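Local coordinates for uncharacterized protein VP1736 (Vibrio parahaemolyticus, PDB 3LXQ), which is of unknown function but carries a sulfatase-type domain, which places it among proteins of the alkaline phosphatase-like fold, at residues A[86-91]-A[297-302]; A[175-180]-A[241-246]. All blocks are in the same frame, centred on the assembly; numbering follows the deposited sequence.

Contact 1. Residues A[86-91]-A[297-302]; sequences KNLVIL and DTIFIV
T298 OG1 has two hydrogen-bond partners: the ND2 amide N-H of N87 reaches it across the strand gap at 3.2 Å, nearly straight (163°), while the backbone O of Y294 also hydrogen-bonds to it. The hydroxyl oxygen lies in the amide plane of N87, and at the other end of that amide OD1 takes the backbone N-H of F241 on the next strand. With both ends engaged, the amide is fixed in rotation and ties three strands of the sheet together. N87 adds its backbone N-H, which meets D297 O at 2.8 Å in the carbonyl plane. From here the parallel ladder runs on: I299 is held by N87 O and by V89 N, then I301 by V89 O and by L91 N.

On the face that carries N87, V89 and F300, the latter two lie side by side, with CG1 of V89 3.6 Å from F300 ring atom CD2. The other V89 methyl, CG2, meets T298 CG2 at 3.8 Å, and that threonine methyl sits over one face of the F300 ring, toward its rim. On the face of L88, I90 and I301, I90 CG1 packs 3.6 Å from I301 CG2; CG1 of I301 stands anti to the backbone N (chi1 -175°), which leaves CG2 as the branch facing I90. K86 lays its CD against I299 CG1 at 3.6 Å. L350 of helix 346-353 covers L88, I299 and I301 on this side. The pair belongs to the largely parallel central sheet, helix-covered on this face, consistent with the alkaline phosphatase-like alpha/beta fold of the sulfatase family.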
loop_
_atom_site.group_PDB
_atom_site.type_symbol
_atom_site.label_atom_id
_atom_site.label_comp_id
_atom_site.label_asym_id
_atom_site.label_seq_id
_atom_site.Cartn_x
_atom_site.Cartn_y
_atom_site.Cartn_z
ATOM N N LYS A 86 -3.617 -8.107 17.794
ATOM C CA LYS A 86 -3.276 -9.138 16.820
ATOM C C LYS A 86 -1.916 -8.868 16.148
ATOM O O LYS A 86 -1.453 -7.722 16.085
ATOM C CB LYS A 86 -4.370 -9.261 15.755
ATOM C CG LYS A 86 -5.663 -9.895 16.231
ATOM C CD LYS A 86 -6.737 -9.705 15.163
ATOM C CE LYS A 86 -8.109 -10.182 15.624
ATOM N NZ LYS A 86 -8.157 -11.663 15.711
ATOM N N ASN A 87 -1.286 -9.932 15.653
ATOM C CA ASN A 87 -0.123 -9.806 14.784
ATOM C C ASN A 87 -0.559 -9.177 13.461
ATOM O O ASN A 87 -1.722 -9.303 13.054
ATOM C CB ASN A 87 0.502 -11.179 14.512
ATOM C CG ASN A 87 0.901 -11.923 15.776
ATOM O OD1 ASN A 87 1.555 -11.376 16.669
ATOM N ND2 ASN A 87 0.535 -13.195 15.836
ATOM N N LEU A 88 0.368 -8.510 12.784
ATOM C CA LEU A 88 0.068 -7.914 11.482
ATOM C C LEU A 88 1.064 -8.296 10.381
ATOM O O LEU A 88 2.248 -7.979 10.456
ATOM C CB LEU A 88 -0.036 -6.389 11.597
ATOM C CG LEU A 88 -0.219 -5.605 10.302
ATOM C CD1 LEU A 88 -1.548 -5.916 9.610
ATOM C CD2 LEU A 88 -0.093 -4.123 10.593
ATOM N N VAL A 89 0.550 -8.966 9.351
ATOM C CA VAL A 89 1.373 -9.435 8.244
ATOM C C VAL A 89 0.910 -8.726 6.975
ATOM O O VAL A 89 -0.255 -8.851 6.570
ATOM C CB VAL A 89 1.314 -10.982 8.102
ATOM C CG1 VAL A 89 1.892 -11.442 6.783
ATOM C CG2 VAL A 89 2.047 -11.654 9.266
ATOM N N ILE A 90 1.822 -7.953 6.388
ATOM C CA ILE A 90 1.581 -7.305 5.109
ATOM C C ILE A 90 2.324 -8.062 3.996
ATOM O O ILE A 90 3.543 -8.172 4.022
ATOM C CB ILE A 90 2.033 -5.815 5.130
ATOM C CG1 ILE A 90 1.204 -5.014 6.148
ATOM C CG2 ILE A 90 1.924 -5.191 3.721
ATOM C CD1 ILE A 90 1.729 -3.574 6.399
ATOM N N LEU A 91 1.579 -8.579 3.024
ATOM C CA LEU A 91 2.163 -9.361 1.942
ATOM C C LEU A 91 2.083 -8.492 0.704
ATOM O O LEU A 91 1.099 -8.544 -0.037
ATOM C CB LEU A 91 1.412 -10.683 1.736
ATOM C CG LEU A 91 1.265 -11.587 2.964
ATOM C CD1 LEU A 91 0.323 -12.775 2.681
ATOM C CD2 LEU A 91 2.622 -12.074 3.449
ATOM N N ASP A 297 -4.233 -15.607 15.536
ATOM C CA ASP A 297 -3.785 -14.394 16.194
ATOM C C ASP A 297 -3.345 -13.286 15.221
ATOM O O ASP A 297 -2.750 -12.292 15.649
ATOM C CB ASP A 297 -2.637 -14.767 17.140
ATOM C CG ASP A 297 -2.374 -13.717 18.209
ATOM O OD1 ASP A 297 -1.358 -13.872 18.925
ATOM O OD2 ASP A 297 -3.166 -12.757 18.351
ATOM N N THR A 298 -3.661 -13.436 13.931
ATOM C CA THR A 298 -3.049 -12.582 12.906
ATOM C C THR A 298 -3.997 -12.043 11.843
ATOM O O THR A 298 -4.921 -12.742 11.404
ATOM C CB THR A 298 -1.900 -13.334 12.195
ATOM O OG1 THR A 298 -1.025 -13.902 13.175
ATOM C CG2 THR A 298 -1.102 -12.385 11.280
ATOM N N ILE A 299 -3.742 -10.793 11.436
ATOM C CA ILE A 299 -4.395 -10.171 10.298
ATOM C C ILE A 299 -3.395 -10.104 9.147
ATOM O O ILE A 299 -2.254 -9.662 9.325
ATOM C CB ILE A 299 -4.897 -8.729 10.624
ATOM C CG1 ILE A 299 -5.962 -8.740 11.731
ATOM C CG2 ILE A 299 -5.398 -8.007 9.355
ATOM C CD1 ILE A 299 -7.270 -9.433 11.377
ATOM N N PHE A 300 -3.843 -10.546 7.971
ATOM C CA PHE A 300 -3.038 -10.557 6.764
ATOM C C PHE A 300 -3.638 -9.592 5.758
ATOM O O PHE A 300 -4.863 -9.478 5.654
ATOM C CB PHE A 300 -3.000 -11.964 6.155
ATOM C CG PHE A 300 -2.428 -13.016 7.073
ATOM C CD1 PHE A 300 -3.236 -13.661 8.011
ATOM C CD2 PHE A 300 -1.089 -13.377 6.990
ATOM C CE1 PHE A 300 -2.716 -14.639 8.860
ATOM C CE2 PHE A 300 -0.547 -14.363 7.846
ATOM C CZ PHE A 300 -1.364 -14.988 8.776
ATOM N N ILE A 301 -2.777 -8.885 5.027
ATOM C CA ILE A 301 -3.241 -8.092 3.904
ATOM C C ILE A 301 -2.472 -8.480 2.637
ATOM O O ILE A 301 -1.270 -8.535 2.643
ATOM C CB ILE A 301 -3.274 -6.538 4.210
ATOM C CG1 ILE A 301 -3.876 -5.758 3.045
ATOM C CG2 ILE A 301 -1.891 -5.975 4.573
ATOM C CD1 ILE A 301 -4.179 -4.313 3.397
ATOM N N VAL A 302 -3.190 -8.801 1.573
ATOM C CA VAL A 302 -2.562 -9.018 0.270
ATOM C C VAL A 302 -2.832 -7.744 -0.511
ATOM O O VAL A 302 -3.979 -7.432 -0.810
ATOM C CB VAL A 302 -3.173 -10.196 -0.514
ATOM C CG1 VAL A 302 -2.488 -10.343 -1.884
ATOM C CG2 VAL A 302 -3.100 -11.508 0.282
#

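Contact 2. Residues A[175-180]-A[241-246]; sequences HTQFIY and FFSLVF
F178 and L244 lie side by side on one face of the sheet, F178 ring atom CD1 3.8 Å from L244 CG. With CG anti to the backbone N (chi1 171°), the F178 ring reaches toward strand 241-246 and brings CE1 to 3.8 Å from F246 CB. Y180 adopts a similar first torsion. Its ring runs nearly parallel to that of F246, the planes at 21°, but the two are slid so far apart, with centroids 5.9 Å from each other, that they barely overlap; the closest touch is Y180 CE1 to F246 CD2 at 3.9 Å. F246 O lies at the edge of the tyrosine ring. At the start of this row the methyl CG2 of T176 meets the edge of the F242 ring in its plane, 4.0 Å from CD2, while the threonine hydroxyl turns to G197 O.

On the face of Q177, I179 and V245 the contact between the strands is made mostly by aliphatic groups; the F241 ring leads away from strand 175-180. I179 extends its CD1 to 4.0 Å from V245 CG2 and also brushes S243. Q177 has CG between its backbone N and carbonyl carbon (chi1 65°), which puts that methylene 3.6 Å from S243 OG. Five backbone hydrogen bonds join the strands, from F242 N to H175 O through F246 N to I179 O.

Helix 189-195 covers the F178 face, where F193 meets the F178 ring edge-to-face and M189 touches Y180. Helix 220-234 lies against the Q177 and F241 side through F231 and L234. Strand 175-180 is flanked by 200-202, and strand 241-246 continues the sheet to 87-93.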
loop_
_atom_site.group_PDB
_atom_site.type_symbol
_atom_site.label_atom_id
_atom_site.label_comp_id
_atom_site.label_asym_id
_atom_site.label_seq_id
_atom_site.Cartn_x
_atom_site.Cartn_y
_atom_site.Cartn_z
ATOM N N HIS A 175 7.589 -6.733 17.957
ATOM C CA HIS A 175 8.761 -6.999 17.155
ATOM C C HIS A 175 8.396 -6.602 15.735
ATOM O O HIS A 175 7.299 -6.901 15.272
ATOM C CB HIS A 175 9.143 -8.471 17.191
ATOM C CG HIS A 175 10.399 -8.773 16.437
ATOM N ND1 HIS A 175 11.652 -8.692 17.013
ATOM C CD2 HIS A 175 10.598 -9.140 15.149
ATOM C CE1 HIS A 175 12.564 -9.006 16.111
ATOM N NE2 HIS A 175 11.952 -9.277 14.970
ATOM N N THR A 176 9.306 -5.918 15.049
ATOM C CA THR A 176 9.020 -5.452 13.682
ATOM C C THR A 176 10.077 -5.944 12.700
ATOM O O THR A 176 11.278 -5.898 12.986
ATOM C CB THR A 176 8.880 -3.921 13.617
ATOM O OG1 THR A 176 10.040 -3.304 14.195
ATOM C CG2 THR A 176 7.637 -3.472 14.378
ATOM N N GLN A 177 9.623 -6.432 11.548
ATOM C CA GLN A 177 10.527 -7.036 10.576
ATOM C C GLN A 177 10.105 -6.782 9.145
ATOM O O GLN A 177 8.960 -6.441 8.873
ATOM C CB GLN A 177 10.682 -8.547 10.812
ATOM C CG GLN A 177 9.403 -9.345 10.603
ATOM C CD GLN A 177 9.623 -10.846 10.578
ATOM O OE1 GLN A 177 10.655 -11.351 11.032
ATOM N NE2 GLN A 177 8.646 -11.572 10.043
ATOM N N PHE A 178 11.065 -6.958 8.243
ATOM C CA PHE A 178 10.859 -6.872 6.817
ATOM C C PHE A 178 11.414 -8.162 6.240
ATOM O O PHE A 178 12.545 -8.508 6.507
ATOM C CB PHE A 178 11.631 -5.670 6.279
ATOM C CG PHE A 178 11.681 -5.582 4.771
ATOM C CD1 PHE A 178 10.513 -5.589 4.004
ATOM C CD2 PHE A 178 12.906 -5.440 4.124
ATOM C CE1 PHE A 178 10.565 -5.484 2.602
ATOM C CE2 PHE A 178 12.970 -5.327 2.733
ATOM C CZ PHE A 178 11.793 -5.345 1.970
ATOM N N ILE A 179 10.605 -8.888 5.480
ATOM C CA ILE A 179 11.098 -10.077 4.799
ATOM C C ILE A 179 11.112 -9.826 3.293
ATOM O O ILE A 179 10.092 -9.482 2.709
ATOM C CB ILE A 179 10.283 -11.358 5.107
ATOM C CG1 ILE A 179 10.112 -11.562 6.623
ATOM C CG2 ILE A 179 10.984 -12.585 4.499
ATOM C CD1 ILE A 179 9.213 -12.768 7.000
ATOM N N TYR A 180 12.278 -10.040 2.695
ATOM C CA TYR A 180 12.531 -9.813 1.279
ATOM C C TYR A 180 13.372 -10.974 0.727
ATOM O O TYR A 180 14.148 -11.580 1.463
ATOM C CB TYR A 180 13.293 -8.496 1.146
ATOM C CG TYR A 180 13.449 -7.951 -0.250
ATOM C CD1 TYR A 180 12.362 -7.844 -1.105
ATOM C CD2 TYR A 180 14.693 -7.490 -0.694
ATOM C CE1 TYR A 180 12.506 -7.329 -2.372
ATOM C CE2 TYR A 180 14.853 -6.970 -1.966
ATOM C CZ TYR A 180 13.753 -6.894 -2.803
ATOM O OH TYR A 180 13.891 -6.379 -4.065
ATOM N N PHE A 241 3.967 -9.438 16.617
ATOM C CA PHE A 241 4.887 -9.009 15.568
ATOM C C PHE A 241 4.189 -8.315 14.411
ATOM O O PHE A 241 3.025 -8.607 14.110
ATOM C CB PHE A 241 5.711 -10.186 15.042
ATOM C CG PHE A 241 4.887 -11.309 14.463
ATOM C CD1 PHE A 241 4.612 -11.361 13.104
ATOM C CD2 PHE A 241 4.412 -12.334 15.277
ATOM C CE1 PHE A 241 3.862 -12.402 12.567
ATOM C CE2 PHE A 241 3.665 -13.383 14.745
ATOM C CZ PHE A 241 3.390 -13.414 13.388
ATOM N N PHE A 242 4.931 -7.409 13.768
ATOM C CA PHE A 242 4.510 -6.760 12.528
ATOM C C PHE A 242 5.521 -7.106 11.442
ATOM O O PHE A 242 6.707 -6.792 11.562
ATOM C CB PHE A 242 4.403 -5.232 12.698
ATOM C CG PHE A 242 4.409 -4.470 11.384
ATOM C CD1 PHE A 242 3.453 -4.731 10.402
ATOM C CD2 PHE A 242 5.366 -3.489 11.142
ATOM C CE1 PHE A 242 3.455 -4.027 9.185
ATOM C CE2 PHE A 242 5.379 -2.779 9.935
ATOM C CZ PHE A 242 4.422 -3.055 8.951
ATOM N N SER A 243 5.035 -7.748 10.383
ATOM C CA SER A 243 5.885 -8.200 9.302
ATOM C C SER A 243 5.479 -7.648 7.938
ATOM O O SER A 243 4.342 -7.818 7.495
ATOM C CB SER A 243 5.899 -9.728 9.275
ATOM O OG SER A 243 6.767 -10.216 8.263
ATOM N N LEU A 244 6.430 -6.993 7.273
ATOM C CA LEU A 244 6.284 -6.605 5.869
ATOM C C LEU A 244 7.055 -7.596 4.998
ATOM O O LEU A 244 8.257 -7.724 5.137
ATOM C CB LEU A 244 6.774 -5.160 5.633
ATOM C CG LEU A 244 6.871 -4.694 4.172
ATOM C CD1 LEU A 244 5.519 -4.715 3.478
ATOM C CD2 LEU A 244 7.506 -3.324 4.053
ATOM N N VAL A 245 6.341 -8.277 4.103
ATOM C CA VAL A 245 6.889 -9.302 3.223
ATOM C C VAL A 245 6.659 -8.831 1.798
ATOM O O VAL A 245 5.526 -8.547 1.421
ATOM C CB VAL A 245 6.158 -10.647 3.397
ATOM C CG1 VAL A 245 6.727 -11.683 2.453
ATOM C CG2 VAL A 245 6.199 -11.144 4.864
ATOM N N PHE A 246 7.725 -8.757 1.003
ATOM C CA PHE A 246 7.664 -8.116 -0.312
ATOM C C PHE A 246 8.150 -9.062 -1.394
ATOM O O PHE A 246 9.295 -9.499 -1.357
ATOM C CB PHE A 246 8.493 -6.825 -0.276
ATOM C CG PHE A 246 8.364 -5.946 -1.511
ATOM C CD1 PHE A 246 7.220 -5.968 -2.307
ATOM C CD2 PHE A 246 9.393 -5.067 -1.847
ATOM C CE1 PHE A 246 7.102 -5.137 -3.439
ATOM C CE2 PHE A 246 9.291 -4.221 -2.978
ATOM C CZ PHE A 246 8.140 -4.260 -3.766
#

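How the contacts relate
Both contacts are buried parallel pairings in one mixed sheet, and they meet where 87-93 runs beside 241-246: I90 N lies 2.8 Å from S243 O, a probable hydrogen bond, and I90 CD1 packs on F242 CE1. The strand order 298-304, 87-93, 241-246, 175-180 thus joins them into four consecutive parallel strands. Contact 1 relies on branched aliphatic side chains, with an asparagine-threonine bond at its start; contact 2 puts more of its bulk into aromatic rings. Contact 1 also borders the antiparallel strand 322-328, whereas contact 2 lies toward the short strand 200-202. In sequence, both strands of contact 2 fall between those of contact 1.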